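Local coordinates for Baccell_00875 (Bacteroides cellulosilyticus DSM 14838, PDB 5NO8), which probably cleaves, as a polysaccharide lyase, the bond between capping L-rhamnose and glucuronic acid in complex arabinogalactan proteins, at residues Glu125-Thr130 / Leu235-Phe240; Ser172-Asn177 / Leu190-Gly195. One frame throughout, in Å; residues are numbered along the deposited sequence.

Contact 1 of 2, residues Glu125-Thr130 / Leu235-Phe240; sequences EEYSFT and LEWHVF
Glu125 and Trp237, paired on adjacent antiparallel strands, send their side chains alongside each other from one face of the sheet, and show how a sheet can bury a carboxylate once its oxygens are supplied with donors. The backbones pair through two rings of hydrogen bonds: Glu125 N to Trp237 O and Trp237 N to Glu125 O, both 3.0 Å, then Tyr127 N to Leu235 O at 2.7 Å, nearly straight, with Leu235 N returning to Tyr127 O. Between them lies the non-hydrogen-bonded pair Glu126 and Glu236, where Glu236 CA offers a C-H to Glu125 O. On the buried face Glu125 runs alongside the indole, its CG anti to the carbonyl carbon (chi1 -56°), which brings OE1 to the ring edge. There Trp237 NE1 donates to the anti lone pair of Glu125 OE1 over 2.8 Å. Tyr127 OH gives its proton to the same Glu125 OE1, also at 2.8 Å, but from above the carboxylate plane, and Trp72 adds a third N-H. The other oxygen, OE2, is salt-bridged to Arg116. An alanine here is likely to leave Arg116 without its counter-charge and the Trp237 N-H and Tyr127 hydroxyl without their shared acceptor. Tyr127 also meets the Trp237 six-membered ring in an offset edge-to-face pair, planes 65° apart, with CE1 over the rim of the indole, while its CD1 packs on Leu235 CD2 at 4.2 Å. On the other face Glu126 and Glu236 bring like charges near; Glu236 OE2 is bonded to Thr193. These are neighbouring strands of an antiparallel beta-sheet, with a buried polar network set into its aromatic face.

Contact 2 of 2, residues Ser172-Asn177 / Leu190-Gly195; sequences SAAYVN and LVVTDG
A beta-hairpin, formed by strands 175-180 and 187-194, holds this contact, which illustrates how water can bridge two chain segments as a strand pairing gives way to loop. Val176 and Leu190 are the hydrogen-bonded pair: Val176 N reaches Leu190 O and Leu190 N reaches Val176 O, each at 2.8 Å and in the carbonyl plane. Their side chains lie on one face, where Val176 CB meets Leu190 CB at 4.1 Å. Tyr175 and Val191 form the adjoining non-hydrogen-bonded pair on the other face. The Tyr175 side chain takes the position between backbone N and carbonyl carbon (chi1 65°), and its ring leads away from strand 190-194 to meet Phe248 edge-to-face. Next, Val192 N donates to Ala174 O over a longer 3.2 Å, tilted 28° from the carbonyl plane. A water gives one proton to that Ala174 O and another to Val192 O, so the Ala174 carbonyl has two donors. Beside it, Val192 CG2 touches Ala174 CB at 3.9 Å. Farther along, where residues 172-174 form a loop, Ser172 O and Gly195 O share a second water, 2.7 Å from Gly195 O. Ser172 OG bonds Gln327 N, tying the loop to strand 326-335. On its other side strand 187-194 meets strand 232-242, where Thr193 and Asp194 together face Glu236 as a classic beta bulge. The whole is an antiparallel hairpin inside a larger sheet, its open end bridged by water.

In the fold
Both contacts belong to one antiparallel sheet, in which strand 232-242 sits between strands 122-131 and 187-194, and their centres are about 10 Å apart. Contact 1 joins strands distant in sequence, and contact 2, a local hairpin, is nested along the chain inside the loop that contact 1 closes. They meet where Val191 N lies 2.9 Å from His238 O, a probable hydrogen bond, and where Trp237 CB packs on Val191 O. Both are largely buried, yet their chemistry diverges: contact 1 combines aromatic rings with a charged group, whereas contact 2 relies on aliphatic side chains (Ala174, Val176, Leu190, Val192) and bridging waters near the neighbouring sheet that contains strand 326-335.

Contact 1 of 2, residues Glu125-Thr130 / Leu235-Phe240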
ATOM      1  N   GLU A 125     -17.627  -8.990 -20.631  1.00 15.69           N
ATOM      2  CA  GLU A 125     -16.988 -10.257 -20.947  1.00 16.15           C
ATOM      3  C   GLU A 125     -17.573 -11.355 -20.108  1.00 16.55           C
ATOM      4  O   GLU A 125     -17.691 -11.195 -18.892  1.00 15.27           O
ATOM      5  CB  GLU A 125     -15.505 -10.195 -20.630  1.00 17.31           C
ATOM      6  CG  GLU A 125     -14.758  -9.087 -21.308  1.00 17.47           C
ATOM      7  CD  GLU A 125     -13.277  -9.411 -21.345  1.00 19.84           C
ATOM      8  OE1 GLU A 125     -12.658  -9.479 -20.246  1.00 19.60           O
ATOM      9  OE2 GLU A 125     -12.733  -9.693 -22.450  1.00 20.55           O
ATOM     10  N   GLU A 126     -17.925 -12.462 -20.753  1.00 15.84           N
ATOM     11  CA  GLU A 126     -18.445 -13.641 -20.070  1.00 18.64           C
ATOM     12  C   GLU A 126     -17.459 -14.778 -20.334  1.00 18.09           C
ATOM     13  O   GLU A 126     -17.171 -15.074 -21.493  1.00 17.54           O
ATOM     14  CB  GLU A 126     -19.830 -13.947 -20.610  1.00 22.92           C
ATOM     15  CG  GLU A 126     -20.584 -15.081 -19.947  1.00 29.28           C
ATOM     16  CD  GLU A 126     -21.866 -15.428 -20.712  1.00 32.95           C
ATOM     17  OE1 GLU A 126     -22.592 -14.518 -21.186  1.00 38.53           O
ATOM     18  OE2 GLU A 126     -22.122 -16.630 -20.863  1.00 41.59           O
ATOM     19  N   TYR A 127     -16.920 -15.360 -19.264  1.00 15.82           N
ATOM     20  CA  TYR A 127     -16.015 -16.512 -19.310  1.00 17.09           C
ATOM     21  C   TYR A 127     -16.812 -17.713 -18.804  1.00 19.30           C
ATOM     22  O   TYR A 127     -17.443 -17.638 -17.739  1.00 20.63           O
ATOM     23  CB  TYR A 127     -14.797 -16.322 -18.399  1.00 17.20           C
ATOM     24  CG  TYR A 127     -13.912 -15.175 -18.767  1.00 17.01           C
ATOM     25  CD1 TYR A 127     -14.287 -13.872 -18.480  1.00 17.35           C
ATOM     26  CD2 TYR A 127     -12.685 -15.376 -19.379  1.00 17.06           C
ATOM     27  CE1 TYR A 127     -13.482 -12.802 -18.820  1.00 18.10           C
ATOM     28  CE2 TYR A 127     -11.875 -14.317 -19.715  1.00 17.52           C
ATOM     29  CZ  TYR A 127     -12.286 -13.021 -19.456  1.00 18.58           C
ATOM     30  OH  TYR A 127     -11.485 -11.942 -19.798  1.00 20.64           O
ATOM     31  N   SER A 128     -16.855 -18.801 -19.566  1.00 18.31           N
ATOM     32  CA  SER A 128     -17.466 -19.998 -19.059  1.00 18.45           C
ATOM     33  C   SER A 128     -16.440 -21.106 -19.115  1.00 17.74           C
ATOM     34  O   SER A 128     -15.744 -21.244 -20.130  1.00 17.06           O
ATOM     35  CB  SER A 128     -18.717 -20.351 -19.840  1.00 21.56           C
ATOM     36  OG  SER A 128     -18.371 -20.548 -21.167  1.00 26.08           O
ATOM     37  N   PHE A 129     -16.377 -21.880 -18.041  1.00 14.94           N
ATOM     38  CA  PHE A 129     -15.453 -22.998 -17.901  1.00 15.41           C
ATOM     39  C   PHE A 129     -16.314 -24.237 -17.815  1.00 15.34           C
ATOM     40  O   PHE A 129     -17.105 -24.367 -16.876  1.00 14.63           O
ATOM     41  CB  PHE A 129     -14.621 -22.844 -16.639  1.00 14.68           C
ATOM     42  CG  PHE A 129     -13.791 -21.602 -16.619  1.00 14.91           C
ATOM     43  CD1 PHE A 129     -14.357 -20.384 -16.275  1.00 14.92           C
ATOM     44  CD2 PHE A 129     -12.459 -21.634 -16.993  1.00 15.71           C
ATOM     45  CE1 PHE A 129     -13.612 -19.240 -16.268  1.00 15.48           C
ATOM     46  CE2 PHE A 129     -11.699 -20.471 -17.007  1.00 15.76           C
ATOM     47  CZ  PHE A 129     -12.281 -19.271 -16.651  1.00 15.57           C
ATOM     48  N   THR A 130     -16.182 -25.140 -18.783  1.00 14.35           N
ATOM     49  CA  THR A 130     -17.030 -26.325 -18.842  1.00 15.21           C
ATOM     50  C   THR A 130     -16.195 -27.598 -18.806  1.00 14.54           C
ATOM     51  O   THR A 130     -15.225 -27.705 -19.527  1.00 13.75           O
ATOM     52  CB  THR A 130     -17.910 -26.326 -20.109  1.00 16.89           C
ATOM     53  OG1 THR A 130     -18.617 -25.077 -20.172  1.00 17.77           O
ATOM     54  CG2 THR A 130     -18.897 -27.483 -20.084  1.00 17.99           C
ATOM     55  N   LEU A 235     -18.129 -16.659 -15.147  1.00 14.87           N
ATOM     56  CA  LEU A 235     -17.656 -15.405 -14.590  1.00 14.83           C
ATOM     57  C   LEU A 235     -17.987 -14.340 -15.630  1.00 16.25           C
ATOM     58  O   LEU A 235     -17.679 -14.509 -16.810  1.00 14.87           O
ATOM     59  CB  LEU A 235     -16.176 -15.473 -14.387  1.00 16.59           C
ATOM     60  CG  LEU A 235     -15.446 -14.173 -14.063  1.00 16.94           C
ATOM     61  CD1 LEU A 235     -15.724 -13.751 -12.637  1.00 17.27           C
ATOM     62  CD2 LEU A 235     -13.961 -14.308 -14.339  1.00 18.61           C
ATOM     63  N   GLU A 236     -18.555 -13.225 -15.169  1.00 14.82           N
ATOM     64  CA  GLU A 236     -18.840 -12.124 -16.045  1.00 15.37           C
ATOM     65  C   GLU A 236     -18.382 -10.832 -15.369  1.00 15.17           C
ATOM     66  O   GLU A 236     -18.560 -10.650 -14.168  1.00 14.38           O
ATOM     67  CB  GLU A 236     -20.338 -12.080 -16.340  1.00 17.64           C
ATOM     68  CG  GLU A 236     -20.768 -10.954 -17.259  1.00 20.08           C
ATOM     69  CD  GLU A 236     -22.282 -10.810 -17.345  1.00 24.12           C
ATOM     70  OE1 GLU A 236     -22.825 -11.173 -18.405  1.00 27.99           O
ATOM     71  OE2 GLU A 236     -22.928 -10.358 -16.361  1.00 28.03           O
ATOM     72  N   TRP A 237     -17.826  -9.923 -16.141  1.00 13.67           N
ATOM     73  CA  TRP A 237     -17.584  -8.603 -15.612  1.00 13.83           C
ATOM     74  C   TRP A 237     -17.837  -7.541 -16.661  1.00 14.35           C
ATOM     75  O   TRP A 237     -17.891  -7.857 -17.851  1.00 14.03           O
ATOM     76  CB  TRP A 237     -16.190  -8.489 -15.030  1.00 13.05           C
ATOM     77  CG  TRP A 237     -15.009  -8.853 -15.936  1.00 13.47           C
ATOM     78  CD1 TRP A 237     -14.789  -8.471 -17.226  1.00 13.78           C
ATOM     79  CD2 TRP A 237     -13.868  -9.629 -15.560  1.00 13.72           C
ATOM     80  NE1 TRP A 237     -13.610  -8.976 -17.682  1.00 13.86           N
ATOM     81  CE2 TRP A 237     -13.016  -9.690 -16.678  1.00 14.15           C
ATOM     82  CE3 TRP A 237     -13.473 -10.250 -14.380  1.00 14.54           C
ATOM     83  CZ2 TRP A 237     -11.792 -10.353 -16.648  1.00 14.34           C
ATOM     84  CZ3 TRP A 237     -12.253 -10.930 -14.358  1.00 14.54           C
ATOM     85  CH2 TRP A 237     -11.446 -10.979 -15.482  1.00 14.31           C
ATOM     86  N   HIS A 238     -18.003  -6.306 -16.182  1.00 14.40           N
ATOM     87  CA  HIS A 238     -18.156  -5.125 -17.020  1.00 15.14           C
ATOM     88  C   HIS A 238     -16.926  -4.254 -16.819  1.00 15.99           C
ATOM     89  O   HIS A 238     -16.555  -4.012 -15.667  1.00 16.35           O
ATOM     90  CB  HIS A 238     -19.332  -4.318 -16.560  1.00 16.70           C
ATOM     91  CG  HIS A 238     -20.650  -4.919 -16.883  1.00 18.29           C
ATOM     92  ND1 HIS A 238     -21.675  -4.177 -17.419  1.00 20.47           N
ATOM     93  CD2 HIS A 238     -21.120  -6.181 -16.758  1.00 20.17           C
ATOM     94  CE1 HIS A 238     -22.734  -4.954 -17.600  1.00 20.76           C
ATOM     95  NE2 HIS A 238     -22.429  -6.171 -17.190  1.00 20.63           N
ATOM     96  N   VAL A 239     -16.319  -3.809 -17.923  1.00 15.02           N
ATOM     97  CA  VAL A 239     -15.201  -2.882 -17.938  1.00 15.59           C
ATOM     98  C   VAL A 239     -15.673  -1.580 -18.558  1.00 16.52           C
ATOM     99  O   VAL A 239     -16.316  -1.585 -19.602  1.00 15.64           O
ATOM    100  CB  VAL A 239     -14.014  -3.466 -18.706  1.00 15.99           C
ATOM    101  CG1 VAL A 239     -12.876  -2.461 -18.764  1.00 17.02           C
ATOM    102  CG2 VAL A 239     -13.566  -4.757 -18.050  1.00 16.20           C
ATOM    103  N   PHE A 240     -15.436  -0.464 -17.875  1.00 16.14           N
ATOM    104  CA  PHE A 240     -16.127   0.784 -18.242  1.00 16.25           C
ATOM    105  C   PHE A 240     -15.358   2.007 -17.767  1.00 16.47           C
ATOM    106  O   PHE A 240     -14.610   1.967 -16.797  1.00 14.58           O
ATOM    107  CB  PHE A 240     -17.529   0.841 -17.618  1.00 16.83           C
ATOM    108  CG  PHE A 240     -17.522   0.675 -16.120  1.00 16.75           C
ATOM    109  CD1 PHE A 240     -17.579  -0.609 -15.556  1.00 16.80           C
ATOM    110  CD2 PHE A 240     -17.444   1.771 -15.268  1.00 16.98           C
ATOM    111  CE1 PHE A 240     -17.563  -0.782 -14.185  1.00 17.38           C
ATOM    112  CE2 PHE A 240     -17.416   1.596 -13.881  1.00 17.63           C
ATOM    113  CZ  PHE A 240     -17.479   0.321 -13.340  1.00 17.81           C
TER

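Contact 2 of 2, residues Ser172-Asn177 / Leu190-Gly195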
ATOM      1  N   SER A 172     -18.383 -12.234  -5.022  1.00 12.07           N
ATOM      2  CA  SER A 172     -19.400 -11.856  -6.010  1.00 12.25           C
ATOM      3  C   SER A 172     -19.418 -10.370  -6.274  1.00 12.79           C
ATOM      4  O   SER A 172     -19.920  -9.958  -7.315  1.00 14.24           O
ATOM      5  CB  SER A 172     -20.810 -12.298  -5.591  1.00 12.52           C
ATOM      6  OG  SER A 172     -20.838 -13.675  -5.240  1.00 13.41           O
ATOM      7  N   ALA A 173     -18.897  -9.581  -5.330  1.00 12.36           N
ATOM      8  CA  ALA A 173     -18.861  -8.125  -5.441  1.00 12.62           C
ATOM      9  C   ALA A 173     -17.443  -7.625  -5.609  1.00 12.64           C
ATOM     10  O   ALA A 173     -17.112  -6.492  -5.233  1.00 12.52           O
ATOM     11  CB  ALA A 173     -19.491  -7.516  -4.216  1.00 12.70           C
ATOM     12  N   ALA A 174     -16.593  -8.466  -6.204  1.00 12.34           N
ATOM     13  CA  ALA A 174     -15.241  -8.064  -6.509  1.00 12.18           C
ATOM     14  C   ALA A 174     -15.224  -6.960  -7.574  1.00 12.07           C
ATOM     15  O   ALA A 174     -16.140  -6.823  -8.360  1.00 12.64           O
ATOM     16  CB  ALA A 174     -14.441  -9.260  -6.983  1.00 12.94           C
ATOM     17  N   TYR A 175     -14.146  -6.180  -7.581  1.00 11.55           N
ATOM     18  CA  TYR A 175     -13.970  -5.125  -8.542  1.00 12.12           C
ATOM     19  C   TYR A 175     -12.508  -4.727  -8.673  1.00 12.06           C
ATOM     20  O   TYR A 175     -11.665  -5.083  -7.867  1.00 11.44           O
ATOM     21  CB  TYR A 175     -14.834  -3.904  -8.186  1.00 12.64           C
ATOM     22  CG  TYR A 175     -14.477  -3.204  -6.897  1.00 12.51           C
ATOM     23  CD1 TYR A 175     -13.332  -2.408  -6.786  1.00 13.10           C
ATOM     24  CD2 TYR A 175     -15.276  -3.348  -5.776  1.00 12.83           C
ATOM     25  CE1 TYR A 175     -13.013  -1.780  -5.607  1.00 13.40           C
ATOM     26  CE2 TYR A 175     -14.981  -2.695  -4.608  1.00 12.63           C
ATOM     27  CZ  TYR A 175     -13.848  -1.908  -4.537  1.00 13.59           C
ATOM     28  OH  TYR A 175     -13.520  -1.305  -3.358  1.00 14.71           O
ATOM     29  N   VAL A 176     -12.240  -3.948  -9.716  1.00 12.82           N
ATOM     30  CA  VAL A 176     -11.005  -3.208  -9.855  1.00 13.81           C
ATOM     31  C   VAL A 176     -11.355  -1.760 -10.229  1.00 14.59           C
ATOM     32  O   VAL A 176     -12.145  -1.508 -11.148  1.00 14.67           O
ATOM     33  CB  VAL A 176     -10.042  -3.796 -10.906  1.00 13.66           C
ATOM     34  CG1 VAL A 176      -8.762  -2.993 -10.922  1.00 13.62           C
ATOM     35  CG2 VAL A 176      -9.715  -5.270 -10.649  1.00 14.51           C
ATOM     36  N   ASN A 177     -10.807  -0.818  -9.469  1.00 14.72           N
ATOM     37  CA  ASN A 177     -10.938   0.590  -9.768  1.00 14.77           C
ATOM     38  C   ASN A 177      -9.560   1.079 -10.166  1.00 15.15           C
ATOM     39  O   ASN A 177      -8.675   1.149  -9.332  1.00 14.21           O
ATOM     40  CB  ASN A 177     -11.461   1.326  -8.552  1.00 15.76           C
ATOM     41  CG  ASN A 177     -11.702   2.794  -8.814  1.00 16.73           C
ATOM     42  OD1 ASN A 177     -11.786   3.221  -9.980  1.00 18.51           O
ATOM     43  ND2 ASN A 177     -11.784   3.582  -7.751  1.00 16.88           N
ATOM     44  N   LEU A 190     -13.736  -2.178 -13.354  1.00 14.35           N
ATOM     45  CA  LEU A 190     -14.107  -3.544 -13.678  1.00 13.91           C
ATOM     46  C   LEU A 190     -14.979  -3.981 -12.521  1.00 14.32           C
ATOM     47  O   LEU A 190     -14.527  -3.917 -11.376  1.00 13.34           O
ATOM     48  CB  LEU A 190     -12.877  -4.445 -13.783  1.00 13.99           C
ATOM     49  CG  LEU A 190     -13.115  -5.936 -14.093  1.00 14.05           C
ATOM     50  CD1 LEU A 190     -11.860  -6.555 -14.692  1.00 14.25           C
ATOM     51  CD2 LEU A 190     -13.521  -6.739 -12.847  1.00 14.27           C
ATOM     52  N   VAL A 191     -16.210  -4.393 -12.827  1.00 13.52           N
ATOM     53  CA  VAL A 191     -17.169  -4.834 -11.833  1.00 13.66           C
ATOM     54  C   VAL A 191     -17.606  -6.242 -12.183  1.00 13.43           C
ATOM     55  O   VAL A 191     -18.117  -6.475 -13.293  1.00 12.83           O
ATOM     56  CB  VAL A 191     -18.366  -3.883 -11.760  1.00 13.48           C
ATOM     57  CG1 VAL A 191     -19.528  -4.475 -10.954  1.00 14.57           C
ATOM     58  CG2 VAL A 191     -17.914  -2.576 -11.138  1.00 14.29           C
ATOM     59  N   VAL A 192     -17.413  -7.162 -11.242  1.00 13.04           N
ATOM     60  CA  VAL A 192     -17.879  -8.553 -11.428  1.00 13.64           C
ATOM     61  C   VAL A 192     -19.399  -8.593 -11.275  1.00 14.37           C
ATOM     62  O   VAL A 192     -19.993  -8.117 -10.284  1.00 13.96           O
ATOM     63  CB  VAL A 192     -17.196  -9.527 -10.435  1.00 14.18           C
ATOM     64  CG1 VAL A 192     -17.844 -10.924 -10.450  1.00 14.37           C
ATOM     65  CG2 VAL A 192     -15.711  -9.574 -10.685  1.00 14.31           C
ATOM     66  N   THR A 193     -20.051  -9.188 -12.269  1.00 14.76           N
ATOM     67  CA  THR A 193     -21.509  -9.306 -12.284  1.00 14.99           C
ATOM     68  C   THR A 193     -22.039 -10.719 -12.286  1.00 15.30           C
ATOM     69  O   THR A 193     -23.211 -10.897 -12.045  1.00 16.70           O
ATOM     70  CB  THR A 193     -22.089  -8.558 -13.502  1.00 16.40           C
ATOM     71  OG1 THR A 193     -21.422  -8.970 -14.712  1.00 16.92           O
ATOM     72  CG2 THR A 193     -21.874  -7.060 -13.307  1.00 18.07           C
ATOM     73  N   ASP A 194     -21.207 -11.724 -12.538  1.00 14.49           N
ATOM     74  CA  ASP A 194     -21.609 -13.096 -12.336  1.00 15.65           C
ATOM     75  C   ASP A 194     -20.356 -13.856 -11.913  1.00 13.74           C
ATOM     76  O   ASP A 194     -19.263 -13.525 -12.343  1.00 12.90           O
ATOM     77  CB  ASP A 194     -22.236 -13.684 -13.617  1.00 17.72           C
ATOM     78  CG  ASP A 194     -22.966 -14.999 -13.367  1.00 22.15           C
ATOM     79  OD1 ASP A 194     -23.414 -15.265 -12.223  1.00 24.16           O
ATOM     80  OD2 ASP A 194     -23.128 -15.779 -14.324  1.00 24.83           O
ATOM     81  N   GLY A 195     -20.521 -14.859 -11.061  1.00 13.35           N
ATOM     82  CA  GLY A 195     -19.387 -15.575 -10.471  1.00 12.33           C
ATOM     83  C   GLY A 195     -18.670 -14.704  -9.448  1.00 12.35           C
ATOM     84  O   GLY A 195     -19.277 -13.800  -8.862  1.00 12.67           O
TER
HETATM   85  O   HOH W   1     -21.246 -11.900  -9.092  1.00 18.73           O
HETATM   86  O   HOH W   2     -21.380 -15.562  -7.070  1.00 24.62           O
HETATM   87  O   HOH W   3     -18.911  -6.506  -8.256  1.00 13.18           O